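Local coordinates for tetratricopeptide repeat protein (Parabacteroides merdae ATCC 43184, PDB 4R7S) that is of unknown function but, as a tetratricopeptide repeat protein, probably serves as a helical scaffold for binding other proteins or peptides, at residues A[38-41]-A[42-45]; A[174-177]-A[178-181]; A[185-188]-A[189-192]. All blocks are in the same frame, centred on the assembly; numbering follows the deposited sequence.

Contact 1 (A[38-41]-A[42-45])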
loop_
_atom_site.group_PDB
_atom_site.type_symbol
_atom_site.label_atom_id
_atom_site.label_comp_id
_atom_site.label_asym_id
_atom_site.label_seq_id
_atom_site.Cartn_x
_atom_site.Cartn_y
_atom_site.Cartn_z
ATOM N N PRO A 38 -15.403 -24.972 15.063
ATOM C CA PRO A 38 -13.970 -24.620 15.040
ATOM C C PRO A 38 -13.490 -24.049 13.694
ATOM O O PRO A 38 -12.413 -23.449 13.646
ATOM C CB PRO A 38 -13.274 -25.937 15.386
ATOM C CG PRO A 38 -14.235 -26.997 14.978
ATOM C CD PRO A 38 -15.603 -26.432 15.176
ATOM N N LEU A 39 -14.286 -24.191 12.619
ATOM C CA LEU A 39 -13.915 -23.628 11.318
ATOM C C LEU A 39 -14.297 -22.148 11.230
ATOM O O LEU A 39 -14.089 -21.524 10.187
ATOM C CB LEU A 39 -14.569 -24.418 10.156
ATOM C CG LEU A 39 -14.083 -25.858 9.979
ATOM C CD1 LEU A 39 -14.949 -26.629 8.984
ATOM C CD2 LEU A 39 -12.626 -25.910 9.592
ATOM N N ASN A 40 -14.828 -21.579 12.333
ATOM C CA ASN A 40 -15.277 -20.191 12.380
ATOM C C ASN A 40 -14.183 -19.182 12.114
ATOM O O ASN A 40 -14.488 -18.127 11.548
ATOM C CB ASN A 40 -15.963 -19.872 13.698
ATOM C CG ASN A 40 -17.421 -20.256 13.659
ATOM O OD1 ASN A 40 -17.932 -20.745 12.630
ATOM N ND2 ASN A 40 -18.127 -20.022 14.767
ATOM N N TYR A 41 -12.921 -19.493 12.499
ATOM C CA TYR A 41 -11.778 -18.597 12.286
ATOM C C TYR A 41 -11.634 -18.284 10.758
ATOM O O TYR A 41 -11.147 -17.216 10.386
ATOM C CB TYR A 41 -10.479 -19.220 12.864
ATOM C CG TYR A 41 -9.908 -20.283 11.952
ATOM C CD1 TYR A 41 -10.429 -21.575 11.941
ATOM C CD2 TYR A 41 -8.927 -19.968 11.012
ATOM C CE1 TYR A 41 -9.973 -22.535 11.033
ATOM C CE2 TYR A 41 -8.467 -20.919 10.096
ATOM C CZ TYR A 41 -8.983 -22.204 10.120
ATOM O OH TYR A 41 -8.521 -23.143 9.233
ATOM N N ALA A 42 -12.047 -19.226 9.895
ATOM C CA ALA A 42 -11.982 -19.010 8.457
ATOM C C ALA A 42 -13.063 -18.040 8.038
ATOM O O ALA A 42 -12.826 -17.197 7.169
ATOM C CB ALA A 42 -12.133 -20.321 7.713
ATOM N N LEU A 43 -14.238 -18.140 8.671
ATOM C CA LEU A 43 -15.364 -17.271 8.377
ATOM C C LEU A 43 -15.035 -15.860 8.823
ATOM O O LEU A 43 -15.318 -14.912 8.083
ATOM C CB LEU A 43 -16.656 -17.776 9.048
ATOM C CG LEU A 43 -17.183 -19.132 8.584
ATOM C CD1 LEU A 43 -18.618 -19.351 9.086
ATOM C CD2 LEU A 43 -17.108 -19.253 7.058
ATOM N N LEU A 44 -14.375 -15.730 10.004
ATOM C CA LEU A 44 -13.958 -14.441 10.555
ATOM C C LEU A 44 -12.920 -13.774 9.649
ATOM O O LEU A 44 -12.950 -12.556 9.516
ATOM C CB LEU A 44 -13.437 -14.568 11.991
ATOM C CG LEU A 44 -14.542 -14.779 13.029
ATOM C CD1 LEU A 44 -14.069 -15.604 14.213
ATOM C CD2 LEU A 44 -15.188 -13.479 13.448
ATOM N N THR A 45 -12.078 -14.561 8.955
ATOM C CA THR A 45 -11.062 -14.022 8.040
ATOM C C THR A 45 -11.768 -13.359 6.856
ATOM O O THR A 45 -11.489 -12.185 6.593
ATOM C CB THR A 45 -10.026 -15.084 7.614
ATOM O OG1 THR A 45 -9.554 -15.784 8.764
ATOM C CG2 THR A 45 -8.833 -14.478 6.940
#

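Contact 2 (A[174-177]-A[178-181])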
loop_
_atom_site.group_PDB
_atom_site.type_symbol
_atom_site.label_atom_id
_atom_site.label_comp_id
_atom_site.label_asym_id
_atom_site.label_seq_id
_atom_site.Cartn_x
_atom_site.Cartn_y
_atom_site.Cartn_z
ATOM N N PRO A 174 10.608 0.156 -20.448
ATOM C CA PRO A 174 10.488 1.583 -20.823
ATOM C C PRO A 174 9.070 2.159 -20.905
ATOM O O PRO A 174 8.928 3.374 -21.083
ATOM C CB PRO A 174 11.180 1.662 -22.192
ATOM C CG PRO A 174 11.218 0.290 -22.697
ATOM C CD PRO A 174 11.273 -0.622 -21.514
ATOM N N ARG A 175 8.041 1.324 -20.730
ATOM C CA ARG A 175 6.662 1.787 -20.787
ATOM C C ARG A 175 5.913 1.503 -19.480
ATOM O O ARG A 175 4.703 1.700 -19.428
ATOM C CB ARG A 175 5.930 1.197 -21.999
ATOM C CG ARG A 175 6.297 1.901 -23.297
ATOM C CD ARG A 175 5.407 1.466 -24.446
ATOM N NE ARG A 175 5.132 2.581 -25.356
ATOM C CZ ARG A 175 3.958 3.199 -25.466
ATOM N NH1 ARG A 175 2.917 2.800 -24.741
ATOM N NH2 ARG A 175 3.811 4.209 -26.313
ATOM N N ASP A 176 6.631 1.087 -18.417
ATOM C CA ASP A 176 6.032 0.916 -17.093
ATOM C C ASP A 176 6.061 2.315 -16.454
ATOM O O ASP A 176 6.988 2.683 -15.720
ATOM C CB ASP A 176 6.776 -0.158 -16.265
ATOM C CG ASP A 176 6.233 -0.418 -14.858
ATOM O OD1 ASP A 176 5.108 0.065 -14.546
ATOM O OD2 ASP A 176 6.918 -1.123 -14.075
ATOM N N TRP A 177 5.047 3.105 -16.793
ATOM C CA TRP A 177 4.907 4.506 -16.437
ATOM C C TRP A 177 5.070 4.830 -14.929
ATOM O O TRP A 177 5.671 5.858 -14.622
ATOM C CB TRP A 177 3.587 5.061 -16.977
ATOM C CG TRP A 177 3.376 4.782 -18.448
ATOM C CD1 TRP A 177 2.361 4.059 -19.001
ATOM C CD2 TRP A 177 4.251 5.139 -19.535
ATOM N NE1 TRP A 177 2.508 4.002 -20.366
ATOM C CE2 TRP A 177 3.666 4.648 -20.720
ATOM C CE3 TRP A 177 5.438 5.885 -19.630
ATOM C CZ2 TRP A 177 4.256 4.829 -21.979
ATOM C CZ3 TRP A 177 6.006 6.092 -20.881
ATOM C CH2 TRP A 177 5.417 5.567 -22.038
ATOM N N ILE A 178 4.641 3.959 -14.016
ATOM C CA ILE A 178 4.747 4.210 -12.569
ATOM C C ILE A 178 6.222 4.332 -12.097
ATOM O O ILE A 178 6.499 4.857 -11.010
ATOM C CB ILE A 178 3.951 3.130 -11.773
ATOM C CG1 ILE A 178 3.404 3.671 -10.454
ATOM C CG2 ILE A 178 4.709 1.822 -11.591
ATOM C CD1 ILE A 178 2.320 4.802 -10.600
ATOM N N LEU A 179 7.153 3.847 -12.920
ATOM C CA LEU A 179 8.577 3.963 -12.633
ATOM C C LEU A 179 9.034 5.414 -12.844
ATOM O O LEU A 179 9.886 5.898 -12.108
ATOM C CB LEU A 179 9.396 3.009 -13.514
ATOM C CG LEU A 179 9.178 1.510 -13.338
ATOM C CD1 LEU A 179 9.910 0.745 -14.420
ATOM C CD2 LEU A 179 9.629 1.038 -11.963
ATOM N N TYR A 180 8.450 6.103 -13.839
ATOM C CA TYR A 180 8.765 7.498 -14.158
ATOM C C TYR A 180 8.291 8.416 -13.036
ATOM O O TYR A 180 8.903 9.450 -12.798
ATOM C CB TYR A 180 8.139 7.913 -15.489
ATOM C CG TYR A 180 8.755 7.268 -16.705
ATOM C CD1 TYR A 180 8.335 6.015 -17.140
ATOM C CD2 TYR A 180 9.707 7.938 -17.470
ATOM C CE1 TYR A 180 8.880 5.418 -18.279
ATOM C CE2 TYR A 180 10.248 7.361 -18.622
ATOM C CZ TYR A 180 9.836 6.095 -19.019
ATOM O OH TYR A 180 10.365 5.495 -20.143
ATOM N N GLU A 181 7.232 8.010 -12.330
ATOM C CA GLU A 181 6.660 8.701 -11.168
ATOM C C GLU A 181 7.627 8.628 -9.977
ATOM O O GLU A 181 7.782 9.612 -9.241
ATOM C CB GLU A 181 5.293 8.110 -10.791
ATOM C CG GLU A 181 4.192 8.429 -11.800
ATOM C CD GLU A 181 2.771 8.496 -11.266
ATOM O OE1 GLU A 181 2.585 8.381 -10.030
ATOM O OE2 GLU A 181 1.840 8.684 -12.084
HETATM O O HOH W 1 2.739 1.468 -14.733
#

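Contact 3 (A[185-188]-A[189-192])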
loop_
_atom_site.group_PDB
_atom_site.type_symbol
_atom_site.label_atom_id
_atom_site.label_comp_id
_atom_site.label_asym_id
_atom_site.label_seq_id
_atom_site.Cartn_x
_atom_site.Cartn_y
_atom_site.Cartn_z
ATOM N N ASP A 185 10.028 11.815 -8.610
ATOM C CA ASP A 185 10.043 12.148 -7.186
ATOM C C ASP A 185 11.473 12.238 -6.688
ATOM O O ASP A 185 11.779 13.111 -5.868
ATOM C CB ASP A 185 9.229 11.137 -6.351
ATOM C CG ASP A 185 8.975 11.621 -4.931
ATOM O OD1 ASP A 185 8.296 12.660 -4.772
ATOM O OD2 ASP A 185 9.505 10.992 -3.981
ATOM N N LEU A 186 12.343 11.353 -7.191
ATOM C CA LEU A 186 13.764 11.364 -6.850
ATOM C C LEU A 186 14.406 12.647 -7.366
ATOM O O LEU A 186 15.152 13.291 -6.627
ATOM C CB LEU A 186 14.499 10.142 -7.439
ATOM C CG LEU A 186 16.023 10.265 -7.516
ATOM C CD1 LEU A 186 16.657 10.154 -6.148
ATOM C CD2 LEU A 186 16.571 9.221 -8.390
ATOM N N TYR A 187 14.101 13.022 -8.626
ATOM C CA TYR A 187 14.656 14.232 -9.221
ATOM C C TYR A 187 14.205 15.483 -8.452
ATOM O O TYR A 187 15.025 16.367 -8.200
ATOM C CB TYR A 187 14.308 14.324 -10.698
ATOM C CG TYR A 187 15.079 13.348 -11.568
ATOM C CD1 TYR A 187 16.417 13.051 -11.304
ATOM C CD2 TYR A 187 14.504 12.804 -12.715
ATOM C CE1 TYR A 187 17.147 12.190 -12.131
ATOM C CE2 TYR A 187 15.227 11.949 -13.555
ATOM C CZ TYR A 187 16.544 11.635 -13.251
ATOM O OH TYR A 187 17.257 10.799 -14.077
ATOM N N PHE A 188 12.948 15.509 -7.998
ATOM C CA PHE A 188 12.456 16.640 -7.220
ATOM C C PHE A 188 13.210 16.714 -5.902
ATOM O O PHE A 188 13.695 17.789 -5.556
ATOM C CB PHE A 188 10.953 16.553 -6.992
ATOM C CG PHE A 188 10.406 17.585 -6.032
ATOM C CD1 PHE A 188 10.171 18.886 -6.447
ATOM C CD2 PHE A 188 10.053 17.232 -4.732
ATOM C CE1 PHE A 188 9.618 19.828 -5.575
ATOM C CE2 PHE A 188 9.527 18.177 -3.854
ATOM C CZ PHE A 188 9.307 19.469 -4.282
HETATM N N MSE A 189 13.360 15.571 -5.193
HETATM C CA MSE A 189 14.098 15.556 -3.929
HETATM C C MSE A 189 15.571 15.923 -4.112
HETATM O O MSE A 189 16.242 16.248 -3.139
HETATM C CB MSE A 189 13.996 14.204 -3.247
HETATM C CG MSE A 189 12.638 13.947 -2.665
HETATM SE SE MSE A 189 12.613 12.277 -1.664
HETATM C CE MSE A 189 13.875 12.788 -0.124
HETATM N N MSE A 190 16.068 15.853 -5.340
HETATM C CA MSE A 190 17.452 16.166 -5.685
HETATM C C MSE A 190 17.641 17.642 -6.043
HETATM O O MSE A 190 18.787 18.063 -6.232
HETATM C CB MSE A 190 17.905 15.309 -6.896
HETATM C CG MSE A 190 18.274 13.905 -6.539
HETATM SE SE MSE A 190 18.813 12.931 -8.129
HETATM C CE MSE A 190 20.696 13.579 -8.227
ATOM N N GLY A 191 16.530 18.377 -6.213
ATOM C CA GLY A 191 16.498 19.781 -6.626
ATOM C C GLY A 191 16.515 19.934 -8.135
ATOM O O GLY A 191 16.634 21.048 -8.649
ATOM N N LYS A 192 16.413 18.816 -8.862
ATOM C CA LYS A 192 16.440 18.749 -10.315
ATOM C C LYS A 192 15.012 18.833 -10.872
ATOM O O LYS A 192 14.489 17.884 -11.482
ATOM C CB LYS A 192 17.151 17.469 -10.766
ATOM C CG LYS A 192 18.644 17.419 -10.425
ATOM C CD LYS A 192 19.336 16.331 -11.291
ATOM C CE LYS A 192 20.832 16.204 -11.068
ATOM N NZ LYS A 192 21.610 17.371 -11.588
#

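Contact 1 (A[38-41]-A[42-45])
The Y41 ring lies with one face over the backbone nitrogen of A42, its CG atom 3.2 Å from A42 N. A first torsion of 78° accounts for this: CG is wedged between the backbone N and the carbonyl carbon of Y41, which sets the ring face over the A42 peptide nitrogen. It also forms a ring stack with H71. Replacing the tyrosine by alanine is likely to cost H71 its stacking partner and uncover the A42 peptide. All this happens in the opening turn of helix 40-52, in the tetratricopeptide repeat region, where A42 N donates to L39 O and the first i to i+4 bonds form. Y41 O accepts twice from T45, from the OG1 hydroxyl at 2.7 Å and from the T45 N at 3.2 Å; the hydroxyl arrives 19° from the carbonyl plane, while the amide comes in well above it. N40 O takes L44 N at 2.9 Å, the donor nearly along the C=O axis. Meanwhile the N40 and L43 side chains run at a slant to each other, N40 OD1 lying 3.9 Å from L43 CD1. That oxygen is hydrogen-bonded to Y4 OH, and L43 packs on Y4 and I8 of helix 2-16 and on L27 and M31 of helix 20-33.

Contact 2 (A[174-177]-A[178-181])
Y180 reaches back along the loop so that its hydroxyl donates to the carbonyl of P174, with OH and P174 O 2.7 Å apart, and this bond marks the tight side of the contact. The acceptor sits at the edge of the phenol ring, in its plane, while the hydroxyl is tilted 27° from the P174 carbonyl plane. Beside it, W177 runs side by side with Y180, both side chains pointing the same way. Their rings meet at a slant, with planes at 38°, and W177 CE3 touches Y180 CE1 at 3.7 Å. Separately, the D176 side chain crosses that of L179 at about a right angle, D176 OD2 lying 3.5 Å from L179 CD1; L179 in turn packs on L169 and I170 of helix 159-172.

The looser part holds a bridging water and the exposed I178. D176 OD1 accepts from this water at 2.8 Å, and the same water takes the I178 N hydrogen at 3.2 Å, bridging the D176 carboxylate and the I178 amide. The far end of I178 leads away from the loop.

The backbone then locks the turn: L179 N donates to D176 O at 3.0 Å and Y180 N to W177 O. D176 is the centre of an inverse gamma turn, and the whole leads from the loop into helix 178-189, consistent with the short connections between helices in tetratricopeptide-type arrays.

Contact 3 (A[185-188]-A[189-192])
Y187 and F188 give their carbonyls to K192 and G191 in a helix-terminating contact, a Schellman motif at the close of helix 178-189, just before helix 193-206. The evidence lies in two bonds from the amides after the helix back to carbonyls of its last turn: K192 N to Y187 O at 2.9 Å and G191 N to F188 O at 3.0 Å. The first donor stays within 28° of the Y187 carbonyl plane; the second stands well above that of F188. G191 makes the reversal with a positive phi of 87°, a value that by itself favours glycine. K192 occupies the N-cap position of the following helix, so one short turn both ends one helix and begins the next, the compact connection expected between successive helices of a tetratricopeptide repeat array.

M190, a selenomethionine, runs alongside Y187, pointing the same way, and its SE atom lies at the edge of the Y187 ring, 5.2 Å from the ring centroid and 78° off the ring normal, a Met-aromatic contact. With CG anti to the carbonyl carbon and the second torsion extended, the selenium is carried to this ring edge and also touches L186 CG at 3.9 Å. The backbone N of M190 is held loosely, by weak bonds to both L186 O and Y187 O. M189, likewise a selenomethionine, is fixed more firmly through its N to D185 O at 3.0 Å, and its SE passes 4.1 Å from D185 OD2 where the two side chains cross at a slant. That carboxylate forms a salt bridge with K154 of helix 143-156, while the Y187 hydroxyl is hydrogen-bonded to E163. The F188 ring packs on L216, K219 and I220 of helix 211-223.

Overall arrangement
Contacts 2 and 3 belong to the two ends of the same helix, 178-189, with centres about 16 Å apart: contact 2 leads into it from the preceding loop and contact 3 leads out of it, and the two do not touch beyond this shared helix. Contact 1 sits at the start of helix 40-52, across the centre of the chain, its centre about 41 Å from that of contact 2 and about 48 Å from that of contact 3. The function is unknown, so no site can be assigned to these contacts. Bound 1,2-ethanediol, probably from the crystallisation liquor, lies about 4 Å from the T45 side chain in contact 1 and about 5 Å from that of D185 in contact 3.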